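Side-chain contacts in CRISPR system CMR subunit Cmr7 1 (Sulfolobus solfataricus, PDB 2X5Q), which forms part of the CMR ribonucleoprotein complex, possibly as a homodimer, in CRISPR adaptive immunity against mobile genetic elements: residues 54-59 with 184-189; 104-109 with 116-121. One frame throughout, in Å; residues are numbered along the deposited sequence.

Overall arrangement
Both contacts are made by buried apolar side chains, but at different depths: the centre of contact 1 lies about 7 Å from the centre of the chain and that of contact 2 about 14 Å. They meet on one sheet, where strands 52-60 and 108-109 run antiparallel; Ile56 O with Ile109 N and Val58 N with Tyr107 O are probable hydrogen bonds of 2.8 Å each. Contact 1 joins this sheet to the end of helix 172-185, across 124 intervening residues. Contact 2, nested within that loop, bridges only six residues, and its flank carries salt bridges from Lys105 to the second subunit, whereas at contact 1 that subunit packs on Leu59.

Contact 1. Residues 54-59 with 184-189; sequences HNILVL and EIFNYY
Ile56 meets two neighbouring residues with different atoms of its side chain: CD1 meets Ile185 CD1, while CG1 and CG2 lie against the ring of Phe186. The two isoleucines meet tip to tip, Ile56 CD1 being 3.8 Å from Ile185 CD1. A chi2 of 102°, well off a staggered value, turns Ile56 CD1 into this position. Toward Phe186 the approach is oblique. Ile56 CG2 is 3.7 Å from Phe186 CE1, and Ile56 CG1 is 3.9 Å from Phe186 CZ, which places the far corner of the ring against CG1 and CG2.

The ring is also held from within its own segment, since Ile185 CG2 sits 3.9 Å above the plane of the Phe186 ring and over its centre. Here the chain leaves helix 172-185 through an inverse gamma turn centred on Phe186 and closed by the 2.9 Å hydrogen bond from Asn187 N to Ile185 O; that oxygen also accepts from Lys82 NZ, so it is satisfied at the helix end. On the other segment, a G1 beta bulge at Asn55-Ile56 places two residues opposite Ile109.

With a nearest CA pair, Ile56 and Ile185, 8.7 Å apart and only carbon atoms meeting, the helix end is held against the sheet by shape and burial, without directional bonds between the segments.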
loop_
_atom_site.group_PDB
_atom_site.type_symbol
_atom_site.label_atom_id
_atom_site.label_comp_id
_atom_site.label_asym_id
_atom_site.label_seq_id
_atom_site.Cartn_x
_atom_site.Cartn_y
_atom_site.Cartn_z
ATOM N N HIS A 54 -19.250 3.004 -13.174
ATOM C CA HIS A 54 -19.394 2.949 -11.709
ATOM C C HIS A 54 -18.469 1.940 -11.064
ATOM O O HIS A 54 -18.114 0.940 -11.675
ATOM C CB HIS A 54 -20.831 2.587 -11.311
ATOM C CG HIS A 54 -21.868 3.491 -11.893
ATOM N ND1 HIS A 54 -22.109 4.757 -11.406
ATOM C CD2 HIS A 54 -22.728 3.312 -12.923
ATOM C CE1 HIS A 54 -23.059 5.326 -12.126
ATOM N NE2 HIS A 54 -23.458 4.468 -13.047
ATOM N N ASN A 55 -18.152 2.191 -9.792
ATOM C CA ASN A 55 -17.346 1.298 -8.954
ATOM C C ASN A 55 -15.932 1.111 -9.471
ATOM O O ASN A 55 -15.523 -0.007 -9.834
ATOM C CB ASN A 55 -18.012 -0.070 -8.751
ATOM C CG ASN A 55 -19.356 0.031 -8.103
ATOM O OD1 ASN A 55 -19.542 0.835 -7.184
ATOM N ND2 ASN A 55 -20.319 -0.779 -8.573
ATOM N N ILE A 56 -15.196 2.209 -9.479
ATOM C CA ILE A 56 -13.820 2.234 -9.926
ATOM C C ILE A 56 -12.901 2.112 -8.708
ATOM O O ILE A 56 -13.055 2.841 -7.738
ATOM C CB ILE A 56 -13.494 3.544 -10.681
ATOM C CG1 ILE A 56 -14.274 3.636 -11.999
ATOM C CG2 ILE A 56 -11.984 3.637 -10.998
ATOM C CD1 ILE A 56 -15.459 4.530 -11.954
ATOM N N LEU A 57 -11.949 1.184 -8.762
ATOM C CA LEU A 57 -10.997 1.023 -7.660
ATOM C C LEU A 57 -9.777 1.924 -7.839
ATOM O O LEU A 57 -9.139 1.920 -8.892
ATOM C CB LEU A 57 -10.580 -0.440 -7.523
ATOM C CG LEU A 57 -9.691 -0.765 -6.323
ATOM C CD1 LEU A 57 -10.457 -0.585 -5.019
ATOM C CD2 LEU A 57 -9.149 -2.186 -6.480
ATOM N N VAL A 58 -9.452 2.676 -6.792
ATOM C CA VAL A 58 -8.280 3.541 -6.774
ATOM C C VAL A 58 -7.262 2.863 -5.875
ATOM O O VAL A 58 -7.461 2.750 -4.673
ATOM C CB VAL A 58 -8.605 4.949 -6.219
ATOM C CG1 VAL A 58 -7.346 5.882 -6.284
ATOM C CG2 VAL A 58 -9.790 5.537 -6.973
ATOM N N LEU A 59 -6.185 2.376 -6.469
ATOM C CA LEU A 59 -5.156 1.684 -5.705
ATOM C C LEU A 59 -4.066 2.669 -5.326
ATOM O O LEU A 59 -3.193 2.955 -6.133
ATOM C CB LEU A 59 -4.597 0.544 -6.546
ATOM C CG LEU A 59 -4.113 -0.683 -5.801
ATOM C CD1 LEU A 59 -5.295 -1.312 -5.078
ATOM C CD2 LEU A 59 -3.464 -1.658 -6.801
ATOM N N GLU A 184 -12.169 11.582 -17.856
ATOM C CA GLU A 184 -12.129 12.263 -16.554
ATOM C C GLU A 184 -11.402 11.469 -15.487
ATOM O O GLU A 184 -10.582 12.000 -14.746
ATOM C CB GLU A 184 -13.545 12.520 -16.017
ATOM C CG GLU A 184 -14.268 13.698 -16.620
ATOM C CD GLU A 184 -15.779 13.705 -16.326
ATOM O OE1 GLU A 184 -16.318 12.763 -15.669
ATOM O OE2 GLU A 184 -16.445 14.654 -16.788
ATOM N N ILE A 185 -11.759 10.199 -15.375
ATOM C CA ILE A 185 -11.386 9.394 -14.219
ATOM C C ILE A 185 -9.974 8.832 -14.247
ATOM O O ILE A 185 -9.281 8.882 -13.247
ATOM C CB ILE A 185 -12.365 8.195 -14.043
ATOM C CG1 ILE A 185 -13.765 8.702 -13.712
ATOM C CG2 ILE A 185 -11.892 7.236 -12.955
ATOM C CD1 ILE A 185 -14.818 7.664 -14.014
ATOM N N PHE A 186 -9.563 8.259 -15.372
ATOM C CA PHE A 186 -8.433 7.327 -15.354
ATOM C C PHE A 186 -7.067 7.985 -15.547
ATOM O O PHE A 186 -6.302 7.639 -16.451
ATOM C CB PHE A 186 -8.674 6.190 -16.341
ATOM C CG PHE A 186 -9.756 5.267 -15.897
ATOM C CD1 PHE A 186 -9.561 4.434 -14.813
ATOM C CD2 PHE A 186 -10.998 5.279 -16.509
ATOM C CE1 PHE A 186 -10.567 3.591 -14.381
ATOM C CE2 PHE A 186 -11.997 4.435 -16.076
ATOM C CZ PHE A 186 -11.781 3.597 -15.015
ATOM N N ASN A 187 -6.775 8.931 -14.666
ATOM C CA ASN A 187 -5.417 9.379 -14.439
ATOM C C ASN A 187 -4.714 8.345 -13.557
ATOM O O ASN A 187 -5.363 7.619 -12.791
ATOM C CB ASN A 187 -5.400 10.723 -13.734
ATOM C CG ASN A 187 -6.264 11.745 -14.405
ATOM O OD1 ASN A 187 -6.311 11.827 -15.630
ATOM N ND2 ASN A 187 -6.952 12.555 -13.603
ATOM N N TYR A 188 -3.397 8.274 -13.673
ATOM C CA TYR A 188 -2.610 7.294 -12.941
ATOM C C TYR A 188 -1.147 7.717 -12.866
ATOM O O TYR A 188 -0.715 8.681 -13.519
ATOM C CB TYR A 188 -2.734 5.899 -13.578
ATOM C CG TYR A 188 -2.240 5.805 -15.021
ATOM C CD1 TYR A 188 -0.983 5.308 -15.314
ATOM C CD2 TYR A 188 -3.035 6.216 -16.081
ATOM C CE1 TYR A 188 -0.518 5.222 -16.639
ATOM C CE2 TYR A 188 -2.593 6.125 -17.402
ATOM C CZ TYR A 188 -1.332 5.630 -17.670
ATOM O OH TYR A 188 -0.882 5.557 -18.963
ATOM N N TYR A 189 -0.399 7.015 -12.020
ATOM C CA TYR A 189 1.030 7.253 -11.862
ATOM C C TYR A 189 1.770 6.069 -12.465
ATOM O O TYR A 189 1.467 4.914 -12.156
ATOM C CB TYR A 189 1.392 7.442 -10.387
ATOM C CG TYR A 189 1.017 8.809 -9.876
ATOM C CD1 TYR A 189 1.973 9.800 -9.731
ATOM C CD2 TYR A 189 -0.311 9.119 -9.561
ATOM C CE1 TYR A 189 1.628 11.068 -9.278
ATOM C CE2 TYR A 189 -0.659 10.385 -9.103
ATOM C CZ TYR A 189 0.312 11.343 -8.968
ATOM O OH TYR A 189 -0.023 12.582 -8.537
#

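Contact 2. Residues 104-109 with 116-121; sequences NKLYII and GNITFS
Lys105 NZ, beside the Leu106 that packs against Ile118 and Phe120, is gripped by three groups of the second subunit: it makes salt bridges with Asp76 and Asp79 of that chain and a weak hydrogen bond with its Thr141. With two carboxylates as partners, the ammonium would be expected to favour its charged form.

The neighbouring Leu106 is buried and directs its CB toward 116-121. It sets both methyls against the CE2-CZ side of the Phe120 ring: Leu106 CD2 is 3.9 Å from Phe120 CE2, and Leu106 CD1 touches the same carbon. The two side chains pass alongside, pointing opposite ways, and the leucine approaches the ring obliquely. Phe120 CG stands between its backbone N and its carbonyl carbon (chi1 74°), a setting that brings the CE2 corner to Leu106. Ile118 joins more loosely, its CD1 lying 4.4 Å from Leu106 CD1. Two residues apart on an extended strand, Ile118 and Phe120 both direct their CB toward Leu106. The intervening Thr119 is engaged elsewhere, its OG1 bonding to Gly100 N. The nearest CA atoms, those of Leu106 and Ile118, are 9.2 Å apart, so side chains alone span the gap.

After Leu106 the backbone makes an inverse gamma turn centred on Tyr107, with a weak hydrogen bond of 3.1 Å from Ile108 N to Leu106 O, and then enters strand 108-109. Leu106 and Phe120 also touch strand 95-102 through Ile101 and Ile98, respectively, and Phe120 reaches Leu57. The contact thus joins strand 117-123, which pairs antiparallel with 95-102 and parallel with 11-15, to the turn that leads into strand 108-109, the neighbour of 52-60.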
loop_
_atom_site.group_PDB
_atom_site.type_symbol
_atom_site.label_atom_id
_atom_site.label_comp_id
_atom_site.label_asym_id
_atom_site.label_seq_id
_atom_site.Cartn_x
_atom_site.Cartn_y
_atom_site.Cartn_z
ATOM N N ASN A 104 -16.703 -2.197 1.815
ATOM C CA ASN A 104 -16.627 -0.897 2.486
ATOM C C ASN A 104 -15.195 -0.492 2.888
ATOM O O ASN A 104 -14.957 0.649 3.264
ATOM C CB ASN A 104 -17.569 -0.859 3.709
ATOM C CG ASN A 104 -17.119 -1.792 4.851
ATOM O OD1 ASN A 104 -15.965 -1.760 5.291
ATOM N ND2 ASN A 104 -18.047 -2.601 5.350
ATOM N N LYS A 105 -14.259 -1.437 2.812
ATOM C CA LYS A 105 -12.859 -1.203 3.136
ATOM C C LYS A 105 -12.092 -0.670 1.928
ATOM O O LYS A 105 -11.048 -0.020 2.071
ATOM C CB LYS A 105 -12.212 -2.517 3.612
ATOM C CG LYS A 105 -11.588 -2.435 4.961
ATOM C CD LYS A 105 -10.757 -3.682 5.302
ATOM C CE LYS A 105 -9.476 -3.288 5.948
ATOM N NZ LYS A 105 -9.666 -2.212 6.969
ATOM N N LEU A 106 -12.602 -0.956 0.737
ATOM C CA LEU A 106 -11.896 -0.618 -0.487
ATOM C C LEU A 106 -12.114 0.819 -0.910
ATOM O O LEU A 106 -13.159 1.417 -0.613
ATOM C CB LEU A 106 -12.323 -1.538 -1.623
ATOM C CG LEU A 106 -11.792 -2.963 -1.530
ATOM C CD1 LEU A 106 -12.433 -3.829 -2.611
ATOM C CD2 LEU A 106 -10.247 -2.950 -1.609
ATOM N N TYR A 107 -11.125 1.351 -1.627
ATOM C CA TYR A 107 -11.179 2.720 -2.137
ATOM C C TYR A 107 -11.864 2.739 -3.509
ATOM O O TYR A 107 -11.211 2.803 -4.565
ATOM C CB TYR A 107 -9.777 3.316 -2.191
ATOM C CG TYR A 107 -9.702 4.802 -2.491
ATOM C CD1 TYR A 107 -10.844 5.589 -2.616
ATOM C CD2 TYR A 107 -8.465 5.435 -2.588
ATOM C CE1 TYR A 107 -10.758 6.935 -2.865
ATOM C CE2 TYR A 107 -8.374 6.788 -2.850
ATOM C CZ TYR A 107 -9.516 7.528 -3.003
ATOM O OH TYR A 107 -9.452 8.870 -3.249
ATOM N N ILE A 108 -13.196 2.701 -3.471
ATOM C CA ILE A 108 -14.011 2.607 -4.673
ATOM C C ILE A 108 -14.671 3.965 -4.904
ATOM O O ILE A 108 -15.281 4.513 -3.990
ATOM C CB ILE A 108 -15.086 1.483 -4.518
ATOM C CG1 ILE A 108 -14.431 0.097 -4.378
ATOM C CG2 ILE A 108 -16.073 1.499 -5.683
ATOM C CD1 ILE A 108 -15.436 -1.046 -3.969
ATOM N N ILE A 109 -14.546 4.521 -6.106
ATOM C CA ILE A 109 -15.240 5.769 -6.441
ATOM C C ILE A 109 -16.368 5.553 -7.455
ATOM O O ILE A 109 -16.443 4.502 -8.095
ATOM C CB ILE A 109 -14.266 6.868 -6.941
ATOM C CG1 ILE A 109 -13.446 6.377 -8.128
ATOM C CG2 ILE A 109 -13.338 7.290 -5.806
ATOM C CD1 ILE A 109 -12.796 7.488 -8.904
ATOM N N GLY A 116 -21.168 -6.254 0.563
ATOM C CA GLY A 116 -20.615 -7.551 0.861
ATOM C C GLY A 116 -19.122 -7.605 0.656
ATOM O O GLY A 116 -18.442 -6.577 0.544
ATOM N N ASN A 117 -18.629 -8.832 0.593
ATOM C CA ASN A 117 -17.209 -9.101 0.550
ATOM C C ASN A 117 -16.785 -9.389 -0.869
ATOM O O ASN A 117 -17.530 -10.038 -1.612
ATOM C CB ASN A 117 -16.900 -10.297 1.445
ATOM C CG ASN A 117 -17.295 -10.054 2.873
ATOM O OD1 ASN A 117 -17.006 -9.004 3.426
ATOM N ND2 ASN A 117 -17.978 -11.020 3.480
ATOM N N ILE A 118 -15.591 -8.910 -1.218
ATOM C CA ILE A 118 -15.003 -9.069 -2.535
ATOM C C ILE A 118 -13.666 -9.795 -2.425
ATOM O O ILE A 118 -12.860 -9.476 -1.556
ATOM C CB ILE A 118 -14.765 -7.688 -3.207
ATOM C CG1 ILE A 118 -16.108 -6.952 -3.380
ATOM C CG2 ILE A 118 -14.068 -7.830 -4.551
ATOM C CD1 ILE A 118 -16.035 -5.725 -4.230
ATOM N N THR A 119 -13.468 -10.795 -3.285
ATOM C CA THR A 119 -12.149 -11.378 -3.537
ATOM C C THR A 119 -11.676 -10.884 -4.907
ATOM O O THR A 119 -12.432 -10.931 -5.900
ATOM C CB THR A 119 -12.196 -12.896 -3.507
ATOM O OG1 THR A 119 -12.514 -13.328 -2.179
ATOM C CG2 THR A 119 -10.858 -13.498 -3.925
ATOM N N PHE A 120 -10.456 -10.364 -4.957
ATOM C CA PHE A 120 -9.913 -9.859 -6.214
ATOM C C PHE A 120 -8.402 -9.998 -6.287
ATOM O O PHE A 120 -7.718 -10.038 -5.257
ATOM C CB PHE A 120 -10.346 -8.411 -6.479
ATOM C CG PHE A 120 -9.647 -7.384 -5.635
ATOM C CD1 PHE A 120 -8.683 -6.551 -6.183
ATOM C CD2 PHE A 120 -9.995 -7.207 -4.304
ATOM C CE1 PHE A 120 -8.060 -5.598 -5.413
ATOM C CE2 PHE A 120 -9.388 -6.252 -3.541
ATOM C CZ PHE A 120 -8.402 -5.447 -4.088
ATOM N N SER A 121 -7.894 -10.077 -7.512
ATOM C CA SER A 121 -6.452 -10.192 -7.745
ATOM C C SER A 121 -5.891 -8.987 -8.518
ATOM O O SER A 121 -6.560 -8.444 -9.392
ATOM C CB SER A 121 -6.158 -11.483 -8.503
ATOM O OG SER A 121 -6.476 -12.609 -7.706
#